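Local structure of tRNA (Adenine(22)-N(1))-methyltransferase (Mycoplasma capricolum subsp. capricolum, 6QE6) at residues S141-R146 and E187-S192; K157-I162 and W170-N175. The protein probably methylates N1 of adenine 22 in tRNA, using S-adenosyl-methionine as methyl donor, and is seen here with the cofactor product S-adenosyl-homocysteine bound. All blocks are in the same frame, centred on the assembly; numbering follows the deposited sequence.

Both contacts lie at one end of the mixed seven-stranded sheet, their centres about 10 Å apart. Along the chain the order is helix 143-151, strand 155-163, strand 168-175 and helix 185-190, so contact 2, a hairpin, is nested inside the loop closed by contact 1, which joins the two flanking helices. The two meet directly: R146 NH1 forms a salt bridge with E159 OE2 (2.7 Å), S192 N probably bonds to E159 OE1, and S141 and R146 pack on W170 and I172. Helix packing and strand pairing are thus coupled mainly through the R146-E159 pair. Contact 1 is remote from the cofactor; in contact 2 the I162 side chain lies about 4 Å from that of R25, which binds S-adenosyl-homocysteine.

Contact 1: S141-R146 and E187-S192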
loop_
_atom_site.group_PDB
_atom_site.type_symbol
_atom_site.label_atom_id
_atom_site.label_comp_id
_atom_site.label_asym_id
_atom_site.label_seq_id
_atom_site.Cartn_x
_atom_site.Cartn_y
_atom_site.Cartn_z
ATOM N N SER A 141 -2.697 9.139 -0.398
ATOM C CA SER A 141 -3.935 8.551 -0.889
ATOM C C SER A 141 -3.691 7.812 -2.201
ATOM O O SER A 141 -2.795 8.159 -2.972
ATOM C CB SER A 141 -4.985 9.638 -1.074
ATOM O OG SER A 141 -4.506 10.562 -2.026
ATOM N N VAL A 142 -4.485 6.773 -2.448
ATOM C CA VAL A 142 -4.120 5.765 -3.439
ATOM C C VAL A 142 -5.112 5.681 -4.592
ATOM O O VAL A 142 -5.318 4.607 -5.158
ATOM C CB VAL A 142 -3.962 4.390 -2.763
ATOM C CG1 VAL A 142 -2.793 4.431 -1.813
ATOM C CG2 VAL A 142 -5.236 3.977 -2.026
ATOM N N LYS A 143 -5.714 6.805 -4.975
ATOM C CA LYS A 143 -6.632 6.791 -6.114
ATOM C C LYS A 143 -5.965 6.216 -7.369
ATOM O O LYS A 143 -6.596 5.490 -8.139
ATOM C CB LYS A 143 -7.165 8.205 -6.369
ATOM C CG LYS A 143 -7.443 8.505 -7.831
ATOM C CD LYS A 143 -8.819 9.120 -8.045
ATOM C CE LYS A 143 -9.018 9.532 -9.501
ATOM N NZ LYS A 143 -10.101 10.536 -9.627
ATOM N N ASN A 144 -4.686 6.513 -7.579
ATOM C CA ASN A 144 -3.997 5.995 -8.750
ATOM C C ASN A 144 -3.731 4.494 -8.626
ATOM O O ASN A 144 -3.671 3.804 -9.640
ATOM C CB ASN A 144 -2.693 6.783 -8.979
ATOM C CG ASN A 144 -1.784 6.853 -7.691
ATOM O OD1 ASN A 144 -2.241 6.549 -6.568
ATOM N ND2 ASN A 144 -0.505 7.267 -7.866
ATOM N N LEU A 145 -3.587 3.963 -7.407
ATOM C CA LEU A 145 -3.443 2.519 -7.242
ATOM C C LEU A 145 -4.765 1.780 -7.443
ATOM O O LEU A 145 -4.764 0.634 -7.911
ATOM C CB LEU A 145 -2.869 2.179 -5.858
ATOM C CG LEU A 145 -1.554 2.866 -5.475
ATOM C CD1 LEU A 145 -0.930 2.286 -4.194
ATOM C CD2 LEU A 145 -0.580 2.797 -6.654
ATOM N N ARG A 146 -5.896 2.404 -7.090
ATOM C CA ARG A 146 -7.179 1.760 -7.319
ATOM C C ARG A 146 -7.517 1.750 -8.810
ATOM O O ARG A 146 -8.040 0.757 -9.331
ATOM C CB ARG A 146 -8.265 2.457 -6.491
ATOM C CG ARG A 146 -8.204 2.104 -4.992
ATOM C CD ARG A 146 -9.405 2.603 -4.169
ATOM N NE ARG A 146 -9.312 4.039 -4.043
ATOM C CZ ARG A 146 -9.011 4.702 -2.931
ATOM N NH1 ARG A 146 -8.802 4.079 -1.778
ATOM N NH2 ARG A 146 -8.941 6.017 -2.991
ATOM N N GLU A 187 -15.846 5.727 -5.543
ATOM C CA GLU A 187 -15.102 4.678 -4.851
ATOM C C GLU A 187 -13.675 4.606 -5.356
ATOM O O GLU A 187 -12.743 4.391 -4.577
ATOM C CB GLU A 187 -15.784 3.333 -5.039
ATOM C CG GLU A 187 -16.948 3.081 -4.143
ATOM C CD GLU A 187 -17.631 1.782 -4.492
ATOM O OE1 GLU A 187 -18.105 1.662 -5.643
ATOM O OE2 GLU A 187 -17.665 0.869 -3.635
ATOM N N ILE A 188 -13.485 4.767 -6.662
ATOM C CA ILE A 188 -12.134 4.799 -7.198
ATOM C C ILE A 188 -11.345 5.920 -6.543
ATOM O O ILE A 188 -10.162 5.765 -6.200
ATOM C CB ILE A 188 -12.182 4.943 -8.728
ATOM C CG1 ILE A 188 -12.803 3.682 -9.339
ATOM C CG2 ILE A 188 -10.807 5.181 -9.282
ATOM C CD1 ILE A 188 -12.658 3.589 -10.850
ATOM N N GLU A 189 -12.015 7.042 -6.290
ATOM C CA GLU A 189 -11.345 8.209 -5.746
ATOM C C GLU A 189 -10.976 8.011 -4.281
ATOM O O GLU A 189 -9.856 8.323 -3.868
ATOM C CB GLU A 189 -12.250 9.429 -5.918
ATOM C CG GLU A 189 -11.654 10.673 -5.335
ATOM C CD GLU A 189 -11.173 11.614 -6.396
ATOM O OE1 GLU A 189 -11.635 11.448 -7.551
ATOM O OE2 GLU A 189 -10.348 12.508 -6.077
ATOM N N PHE A 190 -11.908 7.490 -3.479
ATOM C CA PHE A 190 -11.776 7.548 -2.033
ATOM C C PHE A 190 -11.841 6.210 -1.321
ATOM O O PHE A 190 -11.642 6.185 -0.098
ATOM C CB PHE A 190 -12.862 8.442 -1.434
ATOM C CG PHE A 190 -12.849 9.832 -1.947
ATOM C CD1 PHE A 190 -11.783 10.677 -1.668
ATOM C CD2 PHE A 190 -13.922 10.320 -2.689
ATOM C CE1 PHE A 190 -11.777 11.987 -2.130
ATOM C CE2 PHE A 190 -13.935 11.640 -3.149
ATOM C CZ PHE A 190 -12.856 12.474 -2.865
ATOM N N GLY A 191 -12.146 5.115 -2.023
ATOM C CA GLY A 191 -12.183 3.803 -1.403
ATOM C C GLY A 191 -13.522 3.098 -1.512
ATOM O O GLY A 191 -14.557 3.735 -1.302
ATOM N N SER A 192 -13.523 1.799 -1.846
ATOM C CA SER A 192 -14.756 1.007 -1.851
ATOM C C SER A 192 -15.538 1.213 -0.560
ATOM O O SER A 192 -14.986 1.067 0.534
ATOM C CB SER A 192 -14.442 -0.488 -2.028
ATOM O OG SER A 192 -13.401 -0.735 -2.975
#
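The polar core of this contact is R146, whose guanidinium is laid against the last turn of helix 185-190. NE donates to I188 O at 2.9 Å, and with an N-H...O angle of 167° the bond is nearly straight. The acceptor lies close to the guanidinium plane, although NE itself stands above the carbonyl plane of I188. NH2 adds two weaker bonds, to E189 O at 2.6 Å with a bent angle of 120° and to I188 O. NH1 is taken by E159 in a salt bridge.

The guanidinium is also sandwiched by van der Waals contacts. G191 N sits over the centre of one face, 3.3 Å above the plane, with F190 C nearer the rim; on the opposite face V142 CG2, from the arginine's own segment, lies 3.5 Å above the plane toward the rim. The bend of the arginine chain at chi3 (-72°) turns the guanidinium toward the carbonyls of the helix end. G191, with positive phi, leaves the helix here, and its CA comes 3.4 Å from R146 NH1.

A salt bridge also links the helices. K143 NZ bonds to E189 OE1 at 2.7 Å, meeting the oxygen from above the carboxylate plane, and the two side chains cross at a slant. Within this pair the lysine CD rests 3.5 Å from E189 CA, so its aliphatic part packs on the helix backbone. E189 is shared: R233 of helix 225-244 forms a salt bridge with OE2.

The chemistry implies a helix C-terminus gripped by positive charge. The guanidinium serves carbonyls at the end of helix 185-190, where the helix dipole would probably favour a cation, while E159 probably balances its charge. Helix 143-151 is thereby fastened to helix 185-190, and through E189 the joint extends to helix 225-244.

Contact 2: K157-I162 and W170-N175; sequences KYESFI and WLIEIN
A beta hairpin is formed by strands 155-163 and 168-175, and the contact is its antiparallel pairing, with local axes 4.6 Å apart and 177° between their directions. S160 and L171 make a hydrogen-bonded pair, both bonds measuring 3.0 Å between S160 N and L171 O and between L171 N and S160 O. Further along, E173 N donates to Y158 O at 2.7 Å in the carbonyl plane, while K157 N reaches E173 O; K157 and Y158 thus both face E173 in a classic beta bulge. At this bulge the extended chains of K157 and E173 run side by side, and a water bridges K157 NZ to E173 OE2.

On the face bearing Y158, S160, L171 and E173, L171 CD2 meets Y158 CD2 at 3.5 Å.

On the other face, F161 turns its edge to W170: CE1 lies 3.6 Å from W170 CE2, and the ring planes stand at 69° in a T-shaped arrangement. With CG anti to the backbone N (chi1 -176°), F161 directs CE1 at the indole face, toward its rim. Beside them a second water donates to both E159 OE2, whose main partner is R146, and L171 O.

Strand 155-163 is outermost, and strand 168-175 joins it to strand 133-138. This order, 3-2-1-4-5-7-6 with the seventh strand antiparallel, is typical of the Rossmann-like class I methyltransferase fold.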
loop_
_atom_site.group_PDB
_atom_site.type_symbol
_atom_site.label_atom_id
_atom_site.label_comp_id
_atom_site.label_asym_id
_atom_site.label_seq_id
_atom_site.Cartn_x
_atom_site.Cartn_y
_atom_site.Cartn_z
ATOM N N LYS A 157 -9.065 -6.542 -2.611
ATOM C CA LYS A 157 -9.622 -7.436 -1.606
ATOM C C LYS A 157 -9.865 -6.744 -0.268
ATOM O O LYS A 157 -10.776 -7.136 0.471
ATOM C CB LYS A 157 -8.696 -8.631 -1.384
ATOM C CG LYS A 157 -9.196 -9.609 -0.335
ATOM C CD LYS A 157 -8.496 -10.956 -0.447
ATOM C CE LYS A 157 -8.783 -11.868 0.760
ATOM N NZ LYS A 157 -7.813 -13.035 0.859
ATOM N N TYR A 158 -9.049 -5.757 0.082
ATOM C CA TYR A 158 -9.140 -5.144 1.396
ATOM C C TYR A 158 -8.515 -3.758 1.348
ATOM O O TYR A 158 -7.479 -3.551 0.707
ATOM C CB TYR A 158 -8.458 -5.993 2.476
ATOM C CG TYR A 158 -8.593 -5.419 3.860
ATOM C CD1 TYR A 158 -9.833 -5.352 4.482
ATOM C CD2 TYR A 158 -7.486 -4.908 4.538
ATOM C CE1 TYR A 158 -9.971 -4.818 5.739
ATOM C CE2 TYR A 158 -7.606 -4.344 5.817
ATOM C CZ TYR A 158 -8.856 -4.317 6.419
ATOM O OH TYR A 158 -9.020 -3.793 7.687
ATOM N N GLU A 159 -9.172 -2.820 2.019
ATOM C CA GLU A 159 -8.634 -1.495 2.240
ATOM C C GLU A 159 -8.903 -1.123 3.677
ATOM O O GLU A 159 -9.850 -1.618 4.295
ATOM C CB GLU A 159 -9.260 -0.431 1.350
ATOM C CG GLU A 159 -9.121 -0.663 -0.113
ATOM C CD GLU A 159 -9.582 0.558 -0.906
ATOM O OE1 GLU A 159 -10.623 0.473 -1.612
ATOM O OE2 GLU A 159 -8.898 1.606 -0.802
ATOM N N SER A 160 -8.053 -0.233 4.194
ATOM C CA SER A 160 -8.288 0.386 5.491
ATOM C C SER A 160 -7.431 1.642 5.604
ATOM O O SER A 160 -6.533 1.893 4.789
ATOM C CB SER A 160 -8.005 -0.587 6.624
ATOM O OG SER A 160 -6.732 -0.332 7.131
ATOM N N PHE A 161 -7.724 2.436 6.631
ATOM C CA PHE A 161 -7.145 3.765 6.780
ATOM C C PHE A 161 -6.560 3.866 8.177
ATOM O O PHE A 161 -7.271 3.636 9.161
ATOM C CB PHE A 161 -8.201 4.857 6.538
ATOM C CG PHE A 161 -7.652 6.263 6.581
ATOM C CD1 PHE A 161 -6.787 6.724 5.588
ATOM C CD2 PHE A 161 -8.006 7.133 7.617
ATOM C CE1 PHE A 161 -6.279 8.020 5.624
ATOM C CE2 PHE A 161 -7.518 8.436 7.657
ATOM C CZ PHE A 161 -6.652 8.878 6.663
ATOM N N ILE A 162 -5.274 4.213 8.260
ATOM C CA ILE A 162 -4.478 4.057 9.476
ATOM C C ILE A 162 -3.851 5.393 9.871
ATOM O O ILE A 162 -3.291 6.109 9.027
ATOM C CB ILE A 162 -3.382 2.993 9.282
ATOM C CG1 ILE A 162 -4.004 1.625 8.983
ATOM C CG2 ILE A 162 -2.445 2.945 10.482
ATOM C CD1 ILE A 162 -3.005 0.626 8.469
ATOM N N TRP A 170 -2.565 4.531 3.848
ATOM C CA TRP A 170 -3.620 3.956 3.031
ATOM C C TRP A 170 -3.220 2.516 2.745
ATOM O O TRP A 170 -2.248 2.260 2.025
ATOM C CB TRP A 170 -3.815 4.757 1.741
ATOM C CG TRP A 170 -4.519 6.110 1.880
ATOM C CD1 TRP A 170 -5.812 6.387 1.553
ATOM C CD2 TRP A 170 -3.951 7.356 2.334
ATOM N NE1 TRP A 170 -6.096 7.715 1.782
ATOM C CE2 TRP A 170 -4.974 8.330 2.267
ATOM C CE3 TRP A 170 -2.689 7.736 2.803
ATOM C CZ2 TRP A 170 -4.766 9.666 2.642
ATOM C CZ3 TRP A 170 -2.484 9.046 3.167
ATOM C CH2 TRP A 170 -3.521 10.004 3.085
ATOM N N LEU A 171 -3.944 1.575 3.315
ATOM C CA LEU A 171 -3.621 0.178 3.117
ATOM C C LEU A 171 -4.591 -0.410 2.103
ATOM O O LEU A 171 -5.806 -0.239 2.236
ATOM C CB LEU A 171 -3.673 -0.580 4.444
ATOM C CG LEU A 171 -3.426 -2.084 4.363
ATOM C CD1 LEU A 171 -2.472 -2.554 5.430
ATOM C CD2 LEU A 171 -4.747 -2.805 4.497
ATOM N N ILE A 172 -4.048 -1.098 1.097
ATOM C CA ILE A 172 -4.845 -1.675 0.027
ATOM C C ILE A 172 -4.249 -3.029 -0.354
ATOM O O ILE A 172 -3.027 -3.170 -0.492
ATOM C CB ILE A 172 -4.941 -0.718 -1.187
ATOM C CG1 ILE A 172 -5.779 -1.342 -2.316
ATOM C CG2 ILE A 172 -3.557 -0.249 -1.639
ATOM C CD1 ILE A 172 -6.047 -0.425 -3.511
ATOM N N GLU A 173 -5.108 -4.036 -0.466
ATOM C CA GLU A 173 -4.712 -5.389 -0.827
ATOM C C GLU A 173 -5.315 -5.725 -2.189
ATOM O O GLU A 173 -6.529 -5.602 -2.387
ATOM C CB GLU A 173 -5.158 -6.418 0.221
ATOM C CG GLU A 173 -5.156 -7.852 -0.339
ATOM C CD GLU A 173 -5.162 -8.949 0.731
ATOM O OE1 GLU A 173 -5.529 -8.657 1.895
ATOM O OE2 GLU A 173 -4.809 -10.110 0.401
ATOM N N ILE A 174 -4.466 -6.141 -3.121
ATOM C CA ILE A 174 -4.868 -6.416 -4.492
ATOM C C ILE A 174 -4.645 -7.899 -4.765
ATOM O O ILE A 174 -3.521 -8.401 -4.605
ATOM C CB ILE A 174 -4.095 -5.537 -5.487
ATOM C CG1 ILE A 174 -4.355 -4.061 -5.181
ATOM C CG2 ILE A 174 -4.473 -5.877 -6.932
ATOM C CD1 ILE A 174 -3.456 -3.125 -5.944
ATOM N N ASN A 175 -5.727 -8.600 -5.146
ATOM C CA ASN A 175 -5.705 -10.018 -5.500
ATOM C C ASN A 175 -5.838 -10.150 -7.011
ATOM O O ASN A 175 -6.940 -9.999 -7.557
ATOM C CB ASN A 175 -6.834 -10.780 -4.807
ATOM C CG ASN A 175 -6.810 -12.284 -5.117
ATOM O OD1 ASN A 175 -5.957 -12.765 -5.873
ATOM N ND2 ASN A 175 -7.741 -13.034 -4.517
HETATM O O HOH W 1 -5.153 -12.353 2.192
HETATM O O HOH W 2 -6.766 1.986 0.812
#